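Local coordinates for protein transcription regulator (Lactobacillus plantarum WCFS1, PDB 3CLK) that probably regulates transcription as a dimer, through a periplasmic-binding-protein-like sensing region of the kind that binds small effector molecules in LacI-type repressors, at residues L94-S107 with Q238-Q250. Residues are numbered along the deposited sequence; the frame is centred on the assembly and turned at random.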
ATOM      1  N   LEU B  94       4.965  -3.680 -17.247  1.00 19.90           N
ATOM      2  CA  LEU B  94       4.993  -4.680 -16.184  1.00 20.97           C
ATOM      3  C   LEU B  94       3.598  -4.877 -15.576  1.00 22.30           C
ATOM      4  O   LEU B  94       2.837  -3.914 -15.415  1.00 20.28           O
ATOM      5  CB  LEU B  94       5.967  -4.272 -15.067  1.00 19.73           C
ATOM      6  CG  LEU B  94       7.437  -4.032 -15.428  1.00 21.69           C
ATOM      7  CD1 LEU B  94       8.238  -3.693 -14.175  1.00 20.04           C
ATOM      8  CD2 LEU B  94       8.004  -5.271 -16.100  1.00 19.87           C
ATOM      9  N   SER B  95       3.282  -6.131 -15.256  1.00 20.83           N
ATOM     10  CA  SER B  95       2.012  -6.513 -14.641  1.00 23.29           C
ATOM     11  C   SER B  95       0.778  -6.305 -15.519  1.00 24.97           C
ATOM     12  O   SER B  95      -0.341  -6.206 -15.009  1.00 23.82           O
ATOM     13  CB  SER B  95       1.840  -5.755 -13.324  1.00 21.28           C
ATOM     14  OG  SER B  95       1.075  -6.518 -12.413  1.00 28.34           O
HETATM   15  N   MSE B  96       0.982  -6.251 -16.832  1.00 26.90           N
HETATM   16  CA  MSE B  96      -0.122  -6.067 -17.768  1.00 30.24           C
HETATM   17  C   MSE B  96       0.215  -6.665 -19.132  1.00 30.27           C
HETATM   18  O   MSE B  96       1.309  -6.464 -19.650  1.00 31.92           O
HETATM   19  CB  MSE B  96      -0.438  -4.571 -17.917  1.00 34.73           C
HETATM   20  CG  MSE B  96      -1.605  -4.252 -18.841  1.00 41.41           C
HETATM   21 SE   MSE B  96      -1.890  -2.330 -19.016  1.00 52.37          SE
HETATM   22  CE  MSE B  96      -3.052  -2.077 -17.488  1.00 48.17           C
ATOM     23  N   GLY B  97      -0.729  -7.404 -19.703  1.00 31.03           N
ATOM     24  CA  GLY B  97      -0.521  -8.007 -21.008  1.00 31.63           C
ATOM     25  C   GLY B  97      -1.263  -7.230 -22.079  1.00 33.24           C
ATOM     26  O   GLY B  97      -2.088  -6.370 -21.769  1.00 31.60           O
ATOM     27  N   PHE B  98      -0.981  -7.539 -23.342  1.00 34.15           N
ATOM     28  CA  PHE B  98      -1.611  -6.851 -24.463  1.00 35.08           C
ATOM     29  C   PHE B  98      -1.874  -7.800 -25.620  1.00 36.91           C
ATOM     30  O   PHE B  98      -1.231  -8.846 -25.738  1.00 37.09           O
ATOM     31  CB  PHE B  98      -0.704  -5.722 -24.951  1.00 33.63           C
ATOM     32  CG  PHE B  98      -0.450  -4.666 -23.922  1.00 31.94           C
ATOM     33  CD1 PHE B  98      -1.384  -3.661 -23.698  1.00 30.72           C
ATOM     34  CD2 PHE B  98       0.720  -4.676 -23.175  1.00 29.60           C
ATOM     35  CE1 PHE B  98      -1.151  -2.673 -22.742  1.00 30.94           C
ATOM     36  CE2 PHE B  98       0.961  -3.697 -22.219  1.00 29.36           C
ATOM     37  CZ  PHE B  98       0.025  -2.691 -22.001  1.00 30.80           C
ATOM     38  N   ASP B  99      -2.815  -7.426 -26.482  1.00 38.05           N
ATOM     39  CA  ASP B  99      -3.149  -8.248 -27.638  1.00 39.86           C
ATOM     40  C   ASP B  99      -2.121  -8.084 -28.754  1.00 39.67           C
ATOM     41  O   ASP B  99      -1.869  -9.025 -29.507  1.00 39.99           O
ATOM     42  CB  ASP B  99      -4.540  -7.890 -28.169  1.00 41.09           C
ATOM     43  CG  ASP B  99      -5.655  -8.394 -27.272  1.00 42.06           C
ATOM     44  OD1 ASP B  99      -5.759  -9.627 -27.090  1.00 42.16           O
ATOM     45  OD2 ASP B  99      -6.425  -7.557 -26.754  1.00 42.04           O
ATOM     46  N   ASP B 100      -1.531  -6.894 -28.857  1.00 39.73           N
ATOM     47  CA  ASP B 100      -0.532  -6.628 -29.894  1.00 40.55           C
ATOM     48  C   ASP B 100       0.854  -7.157 -29.524  1.00 39.61           C
ATOM     49  O   ASP B 100       0.984  -8.010 -28.649  1.00 40.02           O
ATOM     50  CB  ASP B 100      -0.447  -5.125 -30.198  1.00 40.71           C
ATOM     51  CG  ASP B 100      -0.059  -4.302 -28.989  1.00 41.68           C
ATOM     52  OD1 ASP B 100       0.693  -4.814 -28.138  1.00 42.27           O
ATOM     53  OD2 ASP B 100      -0.496  -3.136 -28.901  1.00 42.14           O
ATOM     54  N   ASP B 101       1.884  -6.641 -30.194  1.00 38.97           N
ATOM     55  CA  ASP B 101       3.261  -7.076 -29.957  1.00 38.71           C
ATOM     56  C   ASP B 101       4.062  -6.169 -29.027  1.00 37.27           C
ATOM     57  O   ASP B 101       5.285  -6.266 -28.951  1.00 36.11           O
ATOM     58  CB  ASP B 101       3.997  -7.225 -31.293  1.00 43.14           C
ATOM     59  CG  ASP B 101       3.756  -6.054 -32.226  1.00 45.52           C
ATOM     60  OD1 ASP B 101       4.001  -4.901 -31.812  1.00 46.47           O
ATOM     61  OD2 ASP B 101       3.319  -6.291 -33.374  1.00 48.56           O
ATOM     62  N   ARG B 102       3.360  -5.285 -28.328  1.00 34.64           N
ATOM     63  CA  ARG B 102       3.976  -4.372 -27.375  1.00 33.26           C
ATOM     64  C   ARG B 102       4.731  -5.229 -26.355  1.00 31.07           C
ATOM     65  O   ARG B 102       4.228  -6.260 -25.919  1.00 30.22           O
ATOM     66  CB  ARG B 102       2.868  -3.594 -26.682  1.00 36.51           C
ATOM     67  CG  ARG B 102       3.291  -2.508 -25.738  1.00 38.04           C
ATOM     68  CD  ARG B 102       2.039  -1.873 -25.148  1.00 37.96           C
ATOM     69  NE  ARG B 102       0.888  -2.028 -26.041  1.00 37.62           N
ATOM     70  CZ  ARG B 102      -0.220  -1.300 -25.966  1.00 36.64           C
ATOM     71  NH1 ARG B 102      -0.333  -0.358 -25.042  1.00 37.53           N
ATOM     72  NH2 ARG B 102      -1.217  -1.516 -26.813  1.00 36.98           N
ATOM     73  N   PRO B 103       5.955  -4.828 -25.981  1.00 27.38           N
ATOM     74  CA  PRO B 103       6.719  -5.614 -25.007  1.00 27.51           C
ATOM     75  C   PRO B 103       6.119  -5.539 -23.604  1.00 26.12           C
ATOM     76  O   PRO B 103       5.775  -4.463 -23.122  1.00 24.45           O
ATOM     77  CB  PRO B 103       8.111  -4.991 -25.073  1.00 25.50           C
ATOM     78  CG  PRO B 103       7.806  -3.554 -25.392  1.00 26.81           C
ATOM     79  CD  PRO B 103       6.736  -3.670 -26.450  1.00 26.78           C
ATOM     80  N   PHE B 104       5.984  -6.687 -22.956  1.00 25.31           N
ATOM     81  CA  PHE B 104       5.435  -6.707 -21.610  1.00 26.73           C
ATOM     82  C   PHE B 104       5.904  -7.916 -20.818  1.00 26.66           C
ATOM     83  O   PHE B 104       6.333  -8.918 -21.380  1.00 26.26           O
ATOM     84  CB  PHE B 104       3.901  -6.671 -21.653  1.00 26.81           C
ATOM     85  CG  PHE B 104       3.258  -7.960 -22.104  1.00 30.46           C
ATOM     86  CD1 PHE B 104       3.223  -9.073 -21.264  1.00 30.50           C
ATOM     87  CD2 PHE B 104       2.659  -8.047 -23.358  1.00 30.54           C
ATOM     88  CE1 PHE B 104       2.601 -10.248 -21.663  1.00 31.09           C
ATOM     89  CE2 PHE B 104       2.032  -9.220 -23.770  1.00 31.79           C
ATOM     90  CZ  PHE B 104       2.001 -10.324 -22.923  1.00 32.38           C
ATOM     91  N   ILE B 105       5.836  -7.785 -19.502  1.00 25.40           N
ATOM     92  CA  ILE B 105       6.197  -8.845 -18.579  1.00 25.02           C
ATOM     93  C   ILE B 105       5.084  -8.838 -17.542  1.00 24.92           C
ATOM     94  O   ILE B 105       4.864  -7.822 -16.868  1.00 23.41           O
ATOM     95  CB  ILE B 105       7.518  -8.554 -17.872  1.00 25.09           C
ATOM     96  CG1 ILE B 105       8.655  -8.518 -18.897  1.00 25.63           C
ATOM     97  CG2 ILE B 105       7.765  -9.600 -16.789  1.00 23.16           C
ATOM     98  CD1 ILE B 105       9.972  -8.021 -18.322  1.00 25.69           C
ATOM     99  N   SER B 106       4.376  -9.955 -17.424  1.00 23.65           N
ATOM    100  CA  SER B 106       3.280 -10.055 -16.470  1.00 23.74           C
ATOM    101  C   SER B 106       2.882 -11.504 -16.280  1.00 24.22           C
ATOM    102  O   SER B 106       3.553 -12.414 -16.776  1.00 23.58           O
ATOM    103  CB  SER B 106       2.069  -9.274 -16.976  1.00 24.60           C
ATOM    104  OG  SER B 106       1.558  -9.861 -18.159  1.00 27.68           O
ATOM    105  N   SER B 107       1.786 -11.708 -15.554  1.00 22.32           N
ATOM    106  CA  SER B 107       1.266 -13.044 -15.308  1.00 21.26           C
ATOM    107  C   SER B 107       0.342 -13.401 -16.453  1.00 23.30           C
ATOM    108  O   SER B 107      -0.075 -12.528 -17.224  1.00 24.13           O
ATOM    109  CB  SER B 107       0.460 -13.086 -14.001  1.00 20.19           C
ATOM    110  OG  SER B 107       1.271 -12.818 -12.869  1.00 19.05           O
ATOM    111  N   GLN B 238       0.949 -13.438  -7.447  1.00 21.03           N
ATOM    112  CA  GLN B 238       1.721 -13.058  -8.623  1.00 22.25           C
ATOM    113  C   GLN B 238       3.111 -12.731  -8.114  1.00 21.85           C
ATOM    114  O   GLN B 238       3.265 -12.211  -7.007  1.00 20.64           O
ATOM    115  CB  GLN B 238       1.134 -11.807  -9.294  1.00 21.05           C
ATOM    116  CG  GLN B 238      -0.300 -11.944  -9.766  1.00 22.49           C
ATOM    117  CD  GLN B 238      -0.703 -10.811 -10.700  1.00 22.31           C
ATOM    118  OE1 GLN B 238      -0.120 -10.644 -11.767  1.00 25.56           O
ATOM    119  NE2 GLN B 238      -1.694 -10.027 -10.296  1.00 19.57           N
ATOM    120  N   ASP B 239       4.124 -13.030  -8.917  1.00 22.36           N
ATOM    121  CA  ASP B 239       5.486 -12.744  -8.510  1.00 23.59           C
ATOM    122  C   ASP B 239       5.875 -11.360  -9.003  1.00 24.22           C
ATOM    123  O   ASP B 239       6.691 -11.229  -9.917  1.00 24.73           O
ATOM    124  CB  ASP B 239       6.447 -13.788  -9.080  1.00 25.51           C
ATOM    125  CG  ASP B 239       7.807 -13.744  -8.414  1.00 25.82           C
ATOM    126  OD1 ASP B 239       8.162 -12.693  -7.847  1.00 24.58           O
ATOM    127  OD2 ASP B 239       8.529 -14.759  -8.463  1.00 31.27           O
ATOM    128  N   PHE B 240       5.284 -10.332  -8.391  1.00 22.80           N
ATOM    129  CA  PHE B 240       5.548  -8.942  -8.757  1.00 22.11           C
ATOM    130  C   PHE B 240       7.036  -8.611  -8.684  1.00 22.83           C
ATOM    131  O   PHE B 240       7.575  -7.917  -9.549  1.00 20.67           O
ATOM    132  CB  PHE B 240       4.784  -7.992  -7.826  1.00 19.60           C
ATOM    133  CG  PHE B 240       3.285  -8.165  -7.865  1.00 20.50           C
ATOM    134  CD1 PHE B 240       2.572  -7.924  -9.035  1.00 18.77           C
ATOM    135  CD2 PHE B 240       2.585  -8.548  -6.721  1.00 18.59           C
ATOM    136  CE1 PHE B 240       1.170  -8.058  -9.068  1.00 19.41           C
ATOM    137  CE2 PHE B 240       1.190  -8.684  -6.745  1.00 18.96           C
ATOM    138  CZ  PHE B 240       0.485  -8.439  -7.914  1.00 18.39           C
ATOM    139  N   PHE B 241       7.693  -9.098  -7.639  1.00 23.17           N
ATOM    140  CA  PHE B 241       9.112  -8.837  -7.454  1.00 24.13           C
ATOM    141  C   PHE B 241       9.874  -9.249  -8.710  1.00 23.73           C
ATOM    142  O   PHE B 241      10.645  -8.465  -9.269  1.00 23.60           O
ATOM    143  CB  PHE B 241       9.646  -9.624  -6.258  1.00 25.60           C
ATOM    144  CG  PHE B 241      11.029  -9.212  -5.831  1.00 28.63           C
ATOM    145  CD1 PHE B 241      11.208  -8.158  -4.942  1.00 29.21           C
ATOM    146  CD2 PHE B 241      12.150  -9.873  -6.325  1.00 28.09           C
ATOM    147  CE1 PHE B 241      12.490  -7.768  -4.544  1.00 30.30           C
ATOM    148  CE2 PHE B 241      13.436  -9.491  -5.935  1.00 31.04           C
ATOM    149  CZ  PHE B 241      13.603  -8.435  -5.041  1.00 29.39           C
ATOM    150  N   GLN B 242       9.646 -10.481  -9.149  1.00 22.61           N
ATOM    151  CA  GLN B 242      10.311 -11.003 -10.326  1.00 24.58           C
ATOM    152  C   GLN B 242       9.998 -10.173 -11.568  1.00 23.56           C
ATOM    153  O   GLN B 242      10.853 -10.010 -12.436  1.00 22.71           O
ATOM    154  CB  GLN B 242       9.911 -12.458 -10.559  1.00 27.28           C
ATOM    155  CG  GLN B 242      10.678 -13.124 -11.698  1.00 31.32           C
ATOM    156  CD  GLN B 242      12.186 -13.000 -11.529  1.00 35.23           C
ATOM    157  OE1 GLN B 242      12.731 -13.300 -10.462  1.00 36.94           O
ATOM    158  NE2 GLN B 242      12.867 -12.560 -12.582  1.00 35.91           N
HETATM  159  N   MSE B 243       8.779  -9.657 -11.660  1.00 21.98           N
HETATM  160  CA  MSE B 243       8.419  -8.831 -12.801  1.00 23.11           C
HETATM  161  C   MSE B 243       9.375  -7.653 -12.846  1.00 22.32           C
HETATM  162  O   MSE B 243       9.873  -7.282 -13.909  1.00 23.47           O
HETATM  163  CB  MSE B 243       6.993  -8.308 -12.667  1.00 24.74           C
HETATM  164  CG  MSE B 243       5.943  -9.381 -12.747  1.00 25.37           C
HETATM  165 SE   MSE B 243       4.185  -8.604 -12.756  1.00 30.47          SE
HETATM  166  CE  MSE B 243       3.170 -10.175 -12.235  1.00 25.94           C
ATOM    167  N   GLY B 244       9.624  -7.081 -11.676  1.00 21.50           N
ATOM    168  CA  GLY B 244      10.511  -5.941 -11.566  1.00 23.31           C
ATOM    169  C   GLY B 244      11.950  -6.286 -11.881  1.00 25.64           C
ATOM    170  O   GLY B 244      12.669  -5.495 -12.503  1.00 23.77           O
ATOM    171  N   VAL B 245      12.381  -7.462 -11.434  1.00 26.16           N
ATOM    172  CA  VAL B 245      13.743  -7.916 -11.695  1.00 26.88           C
ATOM    173  C   VAL B 245      13.945  -8.085 -13.202  1.00 25.66           C
ATOM    174  O   VAL B 245      14.857  -7.509 -13.786  1.00 27.44           O
ATOM    175  CB  VAL B 245      14.026  -9.266 -11.002  1.00 26.20           C
ATOM    176  CG1 VAL B 245      15.383  -9.818 -11.449  1.00 27.79           C
ATOM    177  CG2 VAL B 245      14.005  -9.075  -9.499  1.00 23.78           C
ATOM    178  N   THR B 246      13.069  -8.872 -13.817  1.00 26.85           N
ATOM    179  CA  THR B 246      13.122  -9.152 -15.248  1.00 25.95           C
ATOM    180  C   THR B 246      13.027  -7.873 -16.079  1.00 27.43           C
ATOM    181  O   THR B 246      13.735  -7.713 -17.084  1.00 26.09           O
ATOM    182  CB  THR B 246      11.980 -10.107 -15.651  1.00 26.90           C
ATOM    183  OG1 THR B 246      12.030 -11.279 -14.824  1.00 29.70           O
ATOM    184  CG2 THR B 246      12.112 -10.527 -17.107  1.00 29.23           C
ATOM    185  N   GLY B 247      12.157  -6.963 -15.655  1.00 24.41           N
ATOM    186  CA  GLY B 247      11.999  -5.712 -16.370  1.00 25.49           C
ATOM    187  C   GLY B 247      13.327  -5.000 -16.543  1.00 23.88           C
ATOM    188  O   GLY B 247      13.679  -4.596 -17.642  1.00 22.55           O
ATOM    189  N   VAL B 248      14.072  -4.850 -15.455  1.00 25.27           N
ATOM    190  CA  VAL B 248      15.363  -4.191 -15.529  1.00 27.66           C
ATOM    191  C   VAL B 248      16.345  -4.977 -16.402  1.00 29.55           C
ATOM    192  O   VAL B 248      17.210  -4.392 -17.044  1.00 28.47           O
ATOM    193  CB  VAL B 248      15.974  -3.998 -14.126  1.00 28.36           C
ATOM    194  CG1 VAL B 248      17.382  -3.427 -14.239  1.00 26.96           C
ATOM    195  CG2 VAL B 248      15.098  -3.062 -13.312  1.00 26.55           C
ATOM    196  N   GLN B 249      16.209  -6.299 -16.430  1.00 31.47           N
ATOM    197  CA  GLN B 249      17.103  -7.123 -17.241  1.00 33.19           C
ATOM    198  C   GLN B 249      16.837  -6.934 -18.733  1.00 33.28           C
ATOM    199  O   GLN B 249      17.728  -7.139 -19.556  1.00 33.89           O
ATOM    200  CB  GLN B 249      16.971  -8.604 -16.858  1.00 32.18           C
ATOM    201  CG  GLN B 249      17.395  -8.900 -15.421  1.00 35.35           C
ATOM    202  CD  GLN B 249      17.374 -10.380 -15.086  1.00 35.34           C
ATOM    203  OE1 GLN B 249      16.395 -11.073 -15.347  1.00 35.61           O
ATOM    204  NE2 GLN B 249      18.459 -10.868 -14.495  1.00 37.73           N
ATOM    205  N   GLN B 250      15.615  -6.543 -19.088  1.00 32.88           N
ATOM    206  CA  GLN B 250      15.292  -6.308 -20.491  1.00 32.40           C
ATOM    207  C   GLN B 250      15.939  -4.996 -20.933  1.00 33.19           C
ATOM    208  O   GLN B 250      16.406  -4.876 -22.071  1.00 31.06           O
ATOM    209  CB  GLN B 250      13.775  -6.247 -20.706  1.00 35.16           C
ATOM    210  CG  GLN B 250      13.077  -7.598 -20.629  1.00 35.84           C
ATOM    211  CD  GLN B 250      13.533  -8.565 -21.715  1.00 38.55           C
ATOM    212  OE1 GLN B 250      13.301  -8.344 -22.908  1.00 38.17           O
ATOM    213  NE2 GLN B 250      14.186  -9.644 -21.303  1.00 37.44           N
TER
HETATM  214  O   HOH W   1      -1.400  -7.332 -12.264  1.00 32.91           O
HETATM  215  O   HOH W   2       3.536 -14.085 -11.594  1.00 16.77           O
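Met-243, a selenomethionine, lays its extended side chain across Ser-95 and Ser-107: SE rests 3.6 Å from Ser-95 CA, and CE reaches Ser-107 OG at 3.3 Å. One turn further along the helix, Ile-105 of strand 104-106 takes over the packing. Its CD1 meets Thr-246 CG2 at 3.5 Å and also touches the backbone of Gly-247. Leu-94, with CG anti to its carbonyl carbon (chi1 -58°), brings CD2 to 4.0 Å from Gly-247 CA, where a CB on this glycine would sit tightly against that methyl. Such packing illustrates how the two-lobed periplasmic-binding-protein fold is stitched together: after strand 234-237 of one lobe, the chain crosses over, and helix 240-256 covers the parallel sheet of the other, running nearly antiparallel to strand 104-106 (159°). At the crossing, Ser-107 OG donates to Gln-238 OE1 (2.8 Å), approaching 19° from the carbonyl plane, and accepts from a water that also takes the N-H of Asp-239. The same amide's NE2 hydrogen-bonds Asp-221 OD1. Replacing Gln-238 with a leucine would probably leave both the Ser-107 hydroxyl and Asp-221 without their amide partner. Asp-239 N-caps the helix, its OD1 receiving Gln-242 N from above the carboxylate plane.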